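Local coordinates for protein VlsE1 (Borreliella burgdorferi, PDB 1L8W) that is a variable lipoprotein of the outer surface of the Lyme disease spirochaete, whose antigenic variation probably helps it evade the host immune response, at residues 111-116 against 328-333; 165-170 against 317-322; 174-179 against 220-225. All blocks are in the same frame, centred on the assembly; numbering follows the deposited sequence.

Contact 1. Residues 111-116 against 328-333; sequences IKEVSE and LRKVGD
Val114 sets its CG2 methyl against CG1 of Val331, 3.6 Å away, the two side chains meeting at about a right angle. Val114 CG2 stands anti to its carbonyl carbon, which leaves CG1 (chi1 175°) to turn to the other neighbour: Val114 CG1 lies 4.2 Å from Leu328 CD2. Leu328 leaves its backbone away from helix 106-131, and only the end of its chain swings back. Val331 CG1 also reaches the backbone at Ile111 N, 3.9 Å off. The pair of helices, 106-131 and 294-333, runs antiparallel here, at 176° with the local axes 9.3 Å apart, as neighbours in the elongated helical bundle of this Borrelia lipoprotein; Leu80 of helix 59-80 packs on Ile111, Val114 and Leu328. On the exposed side Glu113 crosses Lys330 at about a right angle. The lysine chain is bent at chi2 and chi4, and its methylenes pass by the carboxylate, with Glu113 OE2 3.1 Å from Lys330 CD. The charged atoms stay apart, Glu113 OE2 and Lys330 NZ being separated by 4.7 Å, so any attraction between them is probably modest. Ala110, just before Ile111 on helix 106-131, touches both Lys330 and Val331.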
ATOM      1  N   ILE A 111      28.162  -3.175  14.717  1.00 55.74           N
ATOM      2  CA  ILE A 111      27.912  -1.871  14.121  1.00 55.92           C
ATOM      3  C   ILE A 111      27.853  -2.019  12.599  1.00 56.01           C
ATOM      4  O   ILE A 111      27.043  -1.372  11.933  1.00 55.67           O
ATOM      5  CB  ILE A 111      29.030  -0.855  14.513  1.00 56.80           C
ATOM      6  CG1 ILE A 111      28.484   0.574  14.499  1.00 57.65           C
ATOM      7  CG2 ILE A 111      30.202  -0.943  13.537  1.00 57.29           C
ATOM      8  CD1 ILE A 111      28.166   1.117  13.123  1.00 59.56           C
ATOM      9  N   LYS A 112      28.710  -2.879  12.056  1.00 55.90           N
ATOM     10  CA  LYS A 112      28.758  -3.109  10.619  1.00 56.65           C
ATOM     11  C   LYS A 112      27.451  -3.730  10.138  1.00 56.32           C
ATOM     12  O   LYS A 112      26.876  -3.296   9.141  1.00 55.81           O
ATOM     13  CB  LYS A 112      29.924  -4.039  10.277  1.00 57.78           C
ATOM     14  CG  LYS A 112      30.165  -4.225   8.786  1.00 59.25           C
ATOM     15  CD  LYS A 112      31.260  -5.251   8.535  1.00 61.33           C
ATOM     16  CE  LYS A 112      31.598  -5.359   7.057  1.00 62.44           C
ATOM     17  NZ  LYS A 112      32.077  -4.058   6.508  1.00 62.89           N
ATOM     18  N   GLU A 113      26.988  -4.749  10.857  1.00 55.54           N
ATOM     19  CA  GLU A 113      25.752  -5.439  10.507  1.00 55.49           C
ATOM     20  C   GLU A 113      24.525  -4.526  10.580  1.00 52.99           C
ATOM     21  O   GLU A 113      23.661  -4.566   9.705  1.00 52.64           O
ATOM     22  CB  GLU A 113      25.555  -6.650  11.424  1.00 57.58           C
ATOM     23  CG  GLU A 113      25.684  -6.334  12.903  1.00 62.38           C
ATOM     24  CD  GLU A 113      25.324  -7.514  13.789  1.00 66.18           C
ATOM     25  OE1 GLU A 113      25.914  -8.601  13.605  1.00 67.13           O
ATOM     26  OE2 GLU A 113      24.450  -7.353  14.673  1.00 67.51           O
ATOM     27  N   VAL A 114      24.452  -3.713  11.626  1.00 50.02           N
ATOM     28  CA  VAL A 114      23.339  -2.796  11.802  1.00 48.39           C
ATOM     29  C   VAL A 114      23.413  -1.712  10.731  1.00 47.13           C
ATOM     30  O   VAL A 114      22.388  -1.252  10.222  1.00 45.88           O
ATOM     31  CB  VAL A 114      23.379  -2.150  13.206  1.00 49.00           C
ATOM     32  CG1 VAL A 114      22.289  -1.105  13.342  1.00 48.76           C
ATOM     33  CG2 VAL A 114      23.203  -3.221  14.260  1.00 49.46           C
ATOM     34  N   SER A 115      24.635  -1.317  10.386  1.00 45.68           N
ATOM     35  CA  SER A 115      24.853  -0.295   9.371  1.00 43.54           C
ATOM     36  C   SER A 115      24.381  -0.804   8.011  1.00 41.47           C
ATOM     37  O   SER A 115      23.744  -0.077   7.253  1.00 40.88           O
ATOM     38  CB  SER A 115      26.341   0.070   9.303  1.00 43.88           C
ATOM     39  OG  SER A 115      26.595   1.024   8.281  1.00 44.42           O
ATOM     40  N   GLU A 116      24.696  -2.060   7.714  1.00 39.92           N
ATOM     41  CA  GLU A 116      24.314  -2.666   6.444  1.00 38.92           C
ATOM     42  C   GLU A 116      22.794  -2.751   6.382  1.00 36.23           C
ATOM     43  O   GLU A 116      22.186  -2.551   5.327  1.00 34.44           O
ATOM     44  CB  GLU A 116      24.913  -4.069   6.331  1.00 43.81           C
ATOM     45  CG  GLU A 116      25.343  -4.473   4.925  1.00 49.40           C
ATOM     46  CD  GLU A 116      26.861  -4.486   4.759  1.00 53.46           C
ATOM     47  OE1 GLU A 116      27.541  -5.138   5.580  1.00 54.60           O
ATOM     48  OE2 GLU A 116      27.372  -3.854   3.806  1.00 54.74           O
ATOM     49  N   LEU A 328      19.961  -1.982  17.111  1.00 46.80           N
ATOM     50  CA  LEU A 328      20.658  -1.110  18.042  1.00 49.05           C
ATOM     51  C   LEU A 328      20.806  -1.797  19.392  1.00 50.84           C
ATOM     52  O   LEU A 328      21.754  -1.537  20.129  1.00 50.81           O
ATOM     53  CB  LEU A 328      19.903   0.212  18.207  1.00 47.98           C
ATOM     54  CG  LEU A 328      19.862   1.123  16.977  1.00 47.72           C
ATOM     55  CD1 LEU A 328      19.146   2.421  17.316  1.00 46.09           C
ATOM     56  CD2 LEU A 328      21.280   1.408  16.513  1.00 47.14           C
ATOM     57  N   ARG A 329      19.859  -2.673  19.711  1.00 53.50           N
ATOM     58  CA  ARG A 329      19.896  -3.413  20.969  1.00 55.72           C
ATOM     59  C   ARG A 329      20.994  -4.460  20.882  1.00 56.60           C
ATOM     60  O   ARG A 329      21.676  -4.745  21.863  1.00 55.57           O
ATOM     61  CB  ARG A 329      18.565  -4.112  21.219  1.00 56.61           C
ATOM     62  CG  ARG A 329      18.549  -4.937  22.488  1.00 60.02           C
ATOM     63  CD  ARG A 329      17.352  -5.863  22.538  1.00 62.09           C
ATOM     64  NE  ARG A 329      17.357  -6.676  23.750  1.00 65.44           N
ATOM     65  CZ  ARG A 329      18.341  -7.503  24.091  1.00 67.12           C
ATOM     66  NH1 ARG A 329      19.406  -7.632  23.307  1.00 67.26           N
ATOM     67  NH2 ARG A 329      18.263  -8.200  25.218  1.00 67.17           N
ATOM     68  N   LYS A 330      21.145  -5.027  19.689  1.00 58.79           N
ATOM     69  CA  LYS A 330      22.146  -6.050  19.416  1.00 60.11           C
ATOM     70  C   LYS A 330      23.540  -5.509  19.718  1.00 61.10           C
ATOM     71  O   LYS A 330      24.353  -6.189  20.343  1.00 62.36           O
ATOM     72  CB  LYS A 330      22.051  -6.476  17.950  1.00 61.04           C
ATOM     73  CG  LYS A 330      22.642  -7.837  17.629  1.00 62.96           C
ATOM     74  CD  LYS A 330      24.152  -7.858  17.751  1.00 65.41           C
ATOM     75  CE  LYS A 330      24.711  -9.221  17.370  1.00 67.13           C
ATOM     76  NZ  LYS A 330      24.204 -10.312  18.253  1.00 68.95           N
ATOM     77  N   VAL A 331      23.821  -4.290  19.268  1.00 61.55           N
ATOM     78  CA  VAL A 331      25.122  -3.684  19.526  1.00 61.94           C
ATOM     79  C   VAL A 331      25.188  -3.310  21.006  1.00 62.96           C
ATOM     80  O   VAL A 331      26.261  -3.290  21.606  1.00 62.63           O
ATOM     81  CB  VAL A 331      25.349  -2.409  18.672  1.00 62.09           C
ATOM     82  CG1 VAL A 331      25.236  -2.739  17.193  1.00 62.11           C
ATOM     83  CG2 VAL A 331      24.345  -1.339  19.051  1.00 62.68           C
ATOM     84  N   GLY A 332      24.026  -3.022  21.588  1.00 64.22           N
ATOM     85  CA  GLY A 332      23.966  -2.659  22.992  1.00 65.11           C
ATOM     86  C   GLY A 332      24.448  -3.783  23.888  1.00 65.92           C
ATOM     87  O   GLY A 332      25.071  -3.541  24.922  1.00 66.28           O
ATOM     88  N   ASP A 333      24.151  -5.019  23.497  1.00 66.16           N
ATOM     89  CA  ASP A 333      24.577  -6.177  24.267  1.00 66.35           C
ATOM     90  C   ASP A 333      26.093  -6.198  24.217  1.00 66.39           C
ATOM     91  O   ASP A 333      26.769  -5.847  25.185  1.00 66.42           O
ATOM     92  CB  ASP A 333      24.048  -7.474  23.649  1.00 66.83           C
ATOM     93  CG  ASP A 333      22.546  -7.474  23.482  1.00 67.65           C
ATOM     94  OD1 ASP A 333      21.839  -7.080  24.433  1.00 67.47           O
ATOM     95  OD2 ASP A 333      22.073  -7.883  22.398  1.00 68.80           O
TER

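Contact 2. Residues 165-170 against 317-322; sequences EIVEAA and TGLIGD
Leu319 and Ile320 carry the apolar packing from helix 294-333 onto Ile166, Val167 and Ala170 near the C-terminal end of helix 153-170. Leu319 makes the larger share. Its CG lies anti to the backbone N (chi1 177°), carrying the branched end out toward the partner helix. There the branch point and one arm do different work: Leu319 CD2 comes in over the backbone of Val167, 3.7 Å from Val167 CA, while the branch carbon Leu319 CG meets the methyl of Ala170, 4.0 Å from Ala170 CB. The valine closes round the same arm, Val167 CG2 standing 4.0 Å from Leu319 CD2, and the two side chains cross at about a right angle.

The second apolar pair joins two isoleucines. Ile320 starts off to one side of the contact, but its longer branch comes back, and Ile320 CD1 ends 4.0 Å from Ile166 CG2. Ile320 CG1 lies equally near that methyl, so the CG2 methyl of Ile166 sits beside the CG1-CD1 bond of Ile320, the two side chains meeting at a slant.

Both helices belong to the elongated bundle of the protein. Their local axes approach to 9.8 Å and cross at 30°, running in roughly the same direction; the nearest backbones are at Ala170 and Ile320, where the small alanine side chain probably helps the CA atoms come within 6.6 Å.

Polar bonding lies around this interface rather than across it. Glu165 OE1 is hydrogen-bonded to Thr127 OG1 of helix 106-131, and Thr317 OG1 to Tyr65 OH of helix 59-80. The same two helices help to bury the isoleucines: Phe66 and Val125 pack on Ile166, and Val69 and Leu73 on Ile320.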
ATOM      1  N   GLU A 165      11.078  -4.920  -0.823  1.00 25.38           N
ATOM      2  CA  GLU A 165      12.470  -4.709  -0.425  1.00 24.06           C
ATOM      3  C   GLU A 165      12.563  -4.257   1.028  1.00 24.00           C
ATOM      4  O   GLU A 165      13.448  -4.685   1.774  1.00 25.17           O
ATOM      5  CB  GLU A 165      13.132  -3.673  -1.342  1.00 26.25           C
ATOM      6  CG  GLU A 165      13.755  -4.269  -2.614  1.00 29.16           C
ATOM      7  CD  GLU A 165      13.922  -3.256  -3.740  1.00 30.78           C
ATOM      8  OE1 GLU A 165      14.240  -2.080  -3.463  1.00 31.47           O
ATOM      9  OE2 GLU A 165      13.749  -3.647  -4.917  1.00 34.06           O
ATOM     10  N   ILE A 166      11.643  -3.391   1.436  1.00 23.15           N
ATOM     11  CA  ILE A 166      11.648  -2.904   2.806  1.00 23.56           C
ATOM     12  C   ILE A 166      11.426  -4.062   3.773  1.00 23.82           C
ATOM     13  O   ILE A 166      12.181  -4.249   4.723  1.00 20.08           O
ATOM     14  CB  ILE A 166      10.543  -1.863   3.025  1.00 23.12           C
ATOM     15  CG1 ILE A 166      10.932  -0.536   2.360  1.00 22.52           C
ATOM     16  CG2 ILE A 166      10.296  -1.687   4.513  1.00 26.91           C
ATOM     17  CD1 ILE A 166       9.838   0.526   2.416  1.00 16.36           C
ATOM     18  N   VAL A 167      10.382  -4.841   3.501  1.00 26.32           N
ATOM     19  CA  VAL A 167      10.019  -5.981   4.331  1.00 27.43           C
ATOM     20  C   VAL A 167      11.117  -7.041   4.400  1.00 28.83           C
ATOM     21  O   VAL A 167      11.351  -7.617   5.456  1.00 27.13           O
ATOM     22  CB  VAL A 167       8.702  -6.630   3.824  1.00 28.87           C
ATOM     23  CG1 VAL A 167       8.320  -7.819   4.716  1.00 27.90           C
ATOM     24  CG2 VAL A 167       7.580  -5.580   3.815  1.00 25.52           C
ATOM     25  N   GLU A 168      11.792  -7.297   3.281  1.00 30.75           N
ATOM     26  CA  GLU A 168      12.863  -8.292   3.273  1.00 33.05           C
ATOM     27  C   GLU A 168      14.083  -7.767   4.032  1.00 33.54           C
ATOM     28  O   GLU A 168      14.699  -8.495   4.814  1.00 30.31           O
ATOM     29  CB  GLU A 168      13.258  -8.658   1.837  1.00 35.98           C
ATOM     30  CG  GLU A 168      12.078  -9.073   0.968  1.00 40.41           C
ATOM     31  CD  GLU A 168      12.483  -9.780  -0.319  1.00 42.83           C
ATOM     32  OE1 GLU A 168      13.439  -9.329  -0.988  1.00 42.03           O
ATOM     33  OE2 GLU A 168      11.824 -10.787  -0.666  1.00 44.09           O
ATOM     34  N   ALA A 169      14.425  -6.501   3.806  1.00 34.70           N
ATOM     35  CA  ALA A 169      15.566  -5.886   4.478  1.00 36.62           C
ATOM     36  C   ALA A 169      15.437  -6.051   5.987  1.00 39.13           C
ATOM     37  O   ALA A 169      16.435  -6.220   6.691  1.00 39.66           O
ATOM     38  CB  ALA A 169      15.648  -4.409   4.123  1.00 36.23           C
ATOM     39  N   ALA A 170      14.201  -6.003   6.474  1.00 41.23           N
ATOM     40  CA  ALA A 170      13.921  -6.141   7.898  1.00 44.27           C
ATOM     41  C   ALA A 170      13.450  -7.544   8.257  1.00 46.05           C
ATOM     42  O   ALA A 170      13.285  -7.861   9.431  1.00 46.02           O
ATOM     43  CB  ALA A 170      12.866  -5.129   8.314  1.00 45.39           C
ATOM     44  N   THR A 317       6.021   1.345   9.254  1.00 19.01           N
ATOM     45  CA  THR A 317       6.635   2.102  10.335  1.00 17.98           C
ATOM     46  C   THR A 317       6.942   1.182  11.522  1.00 20.24           C
ATOM     47  O   THR A 317       8.024   1.249  12.110  1.00 20.91           O
ATOM     48  CB  THR A 317       5.704   3.242  10.786  1.00 19.30           C
ATOM     49  OG1 THR A 317       5.572   4.190   9.724  1.00 20.40           O
ATOM     50  CG2 THR A 317       6.251   3.948  12.021  1.00 20.92           C
ATOM     51  N   GLY A 318       5.993   0.316  11.869  1.00 20.65           N
ATOM     52  CA  GLY A 318       6.206  -0.595  12.979  1.00 20.35           C
ATOM     53  C   GLY A 318       7.304  -1.600  12.677  1.00 21.40           C
ATOM     54  O   GLY A 318       8.157  -1.874  13.519  1.00 22.19           O
ATOM     55  N   LEU A 319       7.278  -2.147  11.465  1.00 22.06           N
ATOM     56  CA  LEU A 319       8.270  -3.125  11.030  1.00 20.88           C
ATOM     57  C   LEU A 319       9.667  -2.513  11.071  1.00 21.39           C
ATOM     58  O   LEU A 319      10.583  -3.054  11.691  1.00 20.01           O
ATOM     59  CB  LEU A 319       7.959  -3.578   9.608  1.00 22.36           C
ATOM     60  CG  LEU A 319       8.972  -4.558   9.013  1.00 28.59           C
ATOM     61  CD1 LEU A 319       8.833  -5.903   9.728  1.00 28.14           C
ATOM     62  CD2 LEU A 319       8.746  -4.721   7.515  1.00 28.41           C
ATOM     63  N   ILE A 320       9.827  -1.376  10.407  1.00 20.86           N
ATOM     64  CA  ILE A 320      11.116  -0.695  10.382  1.00 19.31           C
ATOM     65  C   ILE A 320      11.557  -0.340  11.795  1.00 17.86           C
ATOM     66  O   ILE A 320      12.706  -0.578  12.176  1.00 17.06           O
ATOM     67  CB  ILE A 320      11.033   0.581   9.511  1.00 19.05           C
ATOM     68  CG1 ILE A 320      10.899   0.180   8.041  1.00 17.49           C
ATOM     69  CG2 ILE A 320      12.257   1.464   9.736  1.00 17.86           C
ATOM     70  CD1 ILE A 320      10.676   1.333   7.102  1.00 19.53           C
ATOM     71  N   GLY A 321      10.636   0.217  12.575  1.00 19.99           N
ATOM     72  CA  GLY A 321      10.949   0.600  13.942  1.00 23.31           C
ATOM     73  C   GLY A 321      11.530  -0.536  14.768  1.00 27.63           C
ATOM     74  O   GLY A 321      12.445  -0.328  15.570  1.00 28.07           O
ATOM     75  N   ASP A 322      11.002  -1.743  14.579  1.00 28.91           N
ATOM     76  CA  ASP A 322      11.497  -2.895  15.313  1.00 31.25           C
ATOM     77  C   ASP A 322      12.818  -3.397  14.751  1.00 32.36           C
ATOM     78  O   ASP A 322      13.720  -3.749  15.504  1.00 33.86           O
ATOM     79  CB  ASP A 322      10.473  -4.031  15.297  1.00 32.27           C
ATOM     80  CG  ASP A 322       9.218  -3.695  16.080  1.00 34.72           C
ATOM     81  OD1 ASP A 322       9.319  -3.052  17.149  1.00 34.89           O
ATOM     82  OD2 ASP A 322       8.125  -4.092  15.631  1.00 36.58           O
TER

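Contact 3. Residues 174-179 against 220-225; sequences EKLKAV and GEQILS
Leu176 and Lys177 lie against Gln222 and Ser225 on the face of helix 220-230, and this is the closer-packed part of the contact. Leu176 turns its side chain to the helix, but its nearest approach is by the carbonyl, Leu176 O being 3.7 Å from Gln222 CG. Its methyl CD2 slants past the amide, 4.2 Å from Gln222 OE1, an oxygen that accepts its hydrogen bond from Ser219 N. Lys177 starts away from the helix, yet its chain passes the serine hydroxyl, with Lys177 CG 3.4 Å from Ser225 OG. On the helix side Gln222 and Ser225 are well covered by the loop and only partly exposed.

The looser side, toward solvent, belongs to Lys175, which lays its extended chain obliquely across Glu221. Lys175 CD comes to 3.4 Å from Glu221 CG, and the aliphatic parts lie against each other as well as the charged ends, which form a salt bridge with Lys175 NZ 3.4 Å from Glu221 OE2. Glu221 is bent at chi2 (62°), which folds its carboxylate back instead of letting it run straight outward. The lysine is poorly ordered, so the salt bridge is probably loose; the firmer partner of the carboxylate is Ser219 OG, hydrogen-bonded to Glu221 OE1. All three residues of the irregular segment that touch the helix are exposed.

This part of the chain is the loop that leaves helix 153-170, draped over the outer side of the first turns of helix 220-230. Beneath, that helix faces the bundle: Leu224 packs on Ile163 and Val167 of helix 153-170, and Ala315 of helix 294-333 meets both Leu224 and Glu221.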
ATOM      1  N   GLU A 174       6.665 -12.659   8.773  1.00 71.55           N
ATOM      2  CA  GLU A 174       6.694 -12.335  10.188  1.00 72.72           C
ATOM      3  C   GLU A 174       5.355 -11.837  10.724  1.00 74.68           C
ATOM      4  O   GLU A 174       4.505 -11.353   9.973  1.00 74.22           O
ATOM      5  CB  GLU A 174       7.771 -11.276  10.437  1.00 72.18           C
ATOM      6  CG  GLU A 174       8.091 -11.024  11.894  1.00 71.60           C
ATOM      7  CD  GLU A 174       9.089  -9.896  12.085  1.00 71.22           C
ATOM      8  OE1 GLU A 174      10.146  -9.911  11.416  1.00 70.26           O
ATOM      9  OE2 GLU A 174       8.819  -8.999  12.911  1.00 71.46           O
ATOM     10  N   LYS A 175       5.191 -11.968  12.038  1.00 77.01           N
ATOM     11  CA  LYS A 175       3.992 -11.533  12.746  1.00 78.39           C
ATOM     12  C   LYS A 175       2.725 -12.212  12.237  1.00 79.13           C
ATOM     13  O   LYS A 175       2.769 -13.351  11.767  1.00 80.26           O
ATOM     14  CB  LYS A 175       3.847 -10.014  12.635  1.00 78.62           C
ATOM     15  CG  LYS A 175       2.988  -9.409  13.723  1.00 79.69           C
ATOM     16  CD  LYS A 175       2.857  -7.918  13.548  1.00 80.91           C
ATOM     17  CE  LYS A 175       2.124  -7.300  14.718  1.00 81.54           C
ATOM     18  NZ  LYS A 175       1.971  -5.837  14.530  1.00 82.57           N
ATOM     19  N   LEU A 176       1.595 -11.514  12.347  1.00 78.94           N
ATOM     20  CA  LEU A 176       0.315 -12.042  11.893  1.00 78.18           C
ATOM     21  C   LEU A 176       0.304 -12.073  10.372  1.00 77.55           C
ATOM     22  O   LEU A 176      -0.549 -11.458   9.734  1.00 77.76           O
ATOM     23  CB  LEU A 176      -0.836 -11.165  12.397  1.00 78.27           C
ATOM     24  CG  LEU A 176      -2.259 -11.619  12.048  1.00 77.47           C
ATOM     25  CD1 LEU A 176      -2.593 -12.893  12.809  1.00 77.44           C
ATOM     26  CD2 LEU A 176      -3.250 -10.518  12.394  1.00 76.07           C
ATOM     27  N   LYS A 177       1.267 -12.787   9.796  1.00 76.92           N
ATOM     28  CA  LYS A 177       1.370 -12.904   8.351  1.00 75.43           C
ATOM     29  C   LYS A 177       0.185 -13.707   7.840  1.00 73.54           C
ATOM     30  O   LYS A 177      -0.022 -13.828   6.631  1.00 74.28           O
ATOM     31  CB  LYS A 177       2.677 -13.599   7.963  1.00 76.18           C
ATOM     32  CG  LYS A 177       2.831 -13.845   6.470  1.00 77.36           C
ATOM     33  CD  LYS A 177       4.097 -14.626   6.171  1.00 79.09           C
ATOM     34  CE  LYS A 177       4.217 -14.945   4.693  1.00 79.56           C
ATOM     35  NZ  LYS A 177       5.472 -15.690   4.407  1.00 81.96           N
ATOM     36  N   ALA A 178      -0.592 -14.250   8.773  1.00 70.66           N
ATOM     37  CA  ALA A 178      -1.771 -15.045   8.442  1.00 68.15           C
ATOM     38  C   ALA A 178      -2.376 -15.660   9.697  1.00 66.10           C
ATOM     39  O   ALA A 178      -2.841 -14.952  10.590  1.00 65.54           O
ATOM     40  CB  ALA A 178      -1.402 -16.149   7.452  1.00 67.26           C
ATOM     41  N   VAL A 179      -2.354 -16.989   9.746  1.00 65.35           N
ATOM     42  CA  VAL A 179      -2.891 -17.761  10.860  1.00 63.57           C
ATOM     43  C   VAL A 179      -4.283 -17.256  11.250  1.00 62.61           C
ATOM     44  O   VAL A 179      -4.549 -16.927  12.410  1.00 61.83           O
ATOM     45  CB  VAL A 179      -1.939 -17.714  12.080  1.00 64.11           C
ATOM     46  CG1 VAL A 179      -2.356 -18.760  13.110  1.00 62.74           C
ATOM     47  CG2 VAL A 179      -0.501 -17.959  11.624  1.00 63.42           C
ATOM     48  N   GLY A 220      -3.046  -4.024   9.189  1.00 24.34           N
ATOM     49  CA  GLY A 220      -2.052  -3.451   8.298  1.00 22.43           C
ATOM     50  C   GLY A 220      -1.036  -4.491   7.878  1.00 23.23           C
ATOM     51  O   GLY A 220      -0.628  -4.534   6.715  1.00 22.74           O
ATOM     52  N   GLU A 221      -0.622  -5.328   8.828  1.00 23.63           N
ATOM     53  CA  GLU A 221       0.343  -6.389   8.550  1.00 25.95           C
ATOM     54  C   GLU A 221      -0.145  -7.274   7.404  1.00 26.40           C
ATOM     55  O   GLU A 221       0.597  -7.548   6.453  1.00 27.77           O
ATOM     56  CB  GLU A 221       0.564  -7.261   9.786  1.00 29.38           C
ATOM     57  CG  GLU A 221       1.170  -6.547  10.979  1.00 32.97           C
ATOM     58  CD  GLU A 221       0.291  -5.420  11.489  1.00 36.20           C
ATOM     59  OE1 GLU A 221      -0.925  -5.649  11.664  1.00 37.24           O
ATOM     60  OE2 GLU A 221       0.816  -4.309  11.720  1.00 37.63           O
ATOM     61  N   GLN A 222      -1.398  -7.713   7.490  1.00 25.18           N
ATOM     62  CA  GLN A 222      -1.980  -8.574   6.462  1.00 24.21           C
ATOM     63  C   GLN A 222      -1.983  -7.924   5.086  1.00 23.14           C
ATOM     64  O   GLN A 222      -1.687  -8.576   4.091  1.00 25.01           O
ATOM     65  CB  GLN A 222      -3.407  -8.976   6.854  1.00 20.84           C
ATOM     66  CG  GLN A 222      -3.477  -9.963   8.001  1.00 19.66           C
ATOM     67  CD  GLN A 222      -4.908 -10.300   8.380  1.00 22.78           C
ATOM     68  OE1 GLN A 222      -5.582  -9.528   9.057  1.00 18.26           O
ATOM     69  NE2 GLN A 222      -5.384 -11.453   7.920  1.00 25.54           N
ATOM     70  N   ILE A 223      -2.330  -6.642   5.029  1.00 23.43           N
ATOM     71  CA  ILE A 223      -2.338  -5.922   3.758  1.00 22.81           C
ATOM     72  C   ILE A 223      -0.897  -5.791   3.249  1.00 21.47           C
ATOM     73  O   ILE A 223      -0.640  -5.884   2.051  1.00 20.68           O
ATOM     74  CB  ILE A 223      -2.960  -4.517   3.913  1.00 21.02           C
ATOM     75  CG1 ILE A 223      -4.399  -4.640   4.427  1.00 22.78           C
ATOM     76  CG2 ILE A 223      -2.975  -3.815   2.577  1.00 17.47           C
ATOM     77  CD1 ILE A 223      -5.008  -3.328   4.908  1.00 20.12           C
ATOM     78  N   LEU A 224       0.035  -5.591   4.176  1.00 20.81           N
ATOM     79  CA  LEU A 224       1.448  -5.462   3.846  1.00 22.09           C
ATOM     80  C   LEU A 224       1.936  -6.766   3.220  1.00 23.64           C
ATOM     81  O   LEU A 224       2.578  -6.762   2.171  1.00 24.61           O
ATOM     82  CB  LEU A 224       2.265  -5.178   5.111  1.00 21.96           C
ATOM     83  CG  LEU A 224       3.324  -4.066   5.092  1.00 21.16           C
ATOM     84  CD1 LEU A 224       4.299  -4.293   6.239  1.00 19.04           C
ATOM     85  CD2 LEU A 224       4.074  -4.056   3.774  1.00 19.28           C
ATOM     86  N   SER A 225       1.620  -7.883   3.872  1.00 24.52           N
ATOM     87  CA  SER A 225       2.021  -9.201   3.392  1.00 22.85           C
ATOM     88  C   SER A 225       1.452  -9.474   1.999  1.00 22.28           C
ATOM     89  O   SER A 225       2.152  -9.979   1.117  1.00 20.16           O
ATOM     90  CB  SER A 225       1.554 -10.280   4.378  1.00 24.03           C
ATOM     91  OG  SER A 225       2.087 -11.551   4.043  1.00 28.84           O
TER

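Contacts 1 and 2 lie along the same long helix, 294-333, with centres 15 Å apart and nearest atoms about 7 Å apart; near its own C-terminal end helix 294-333 pairs with the early part of helix 106-131, and farther back with helix 153-170. The loop of contact 3 continues from helix 153-170 of contact 2, and the two contacts touch through Val167 CG2 and Leu224 CD2, 3.8 Å apart, with 13 Å between centres. Contact 1 is remote from contact 3, 26 Å between centres. Contact 2 is the buried one of the three, whereas contacts 1 and 3 lie at the surface.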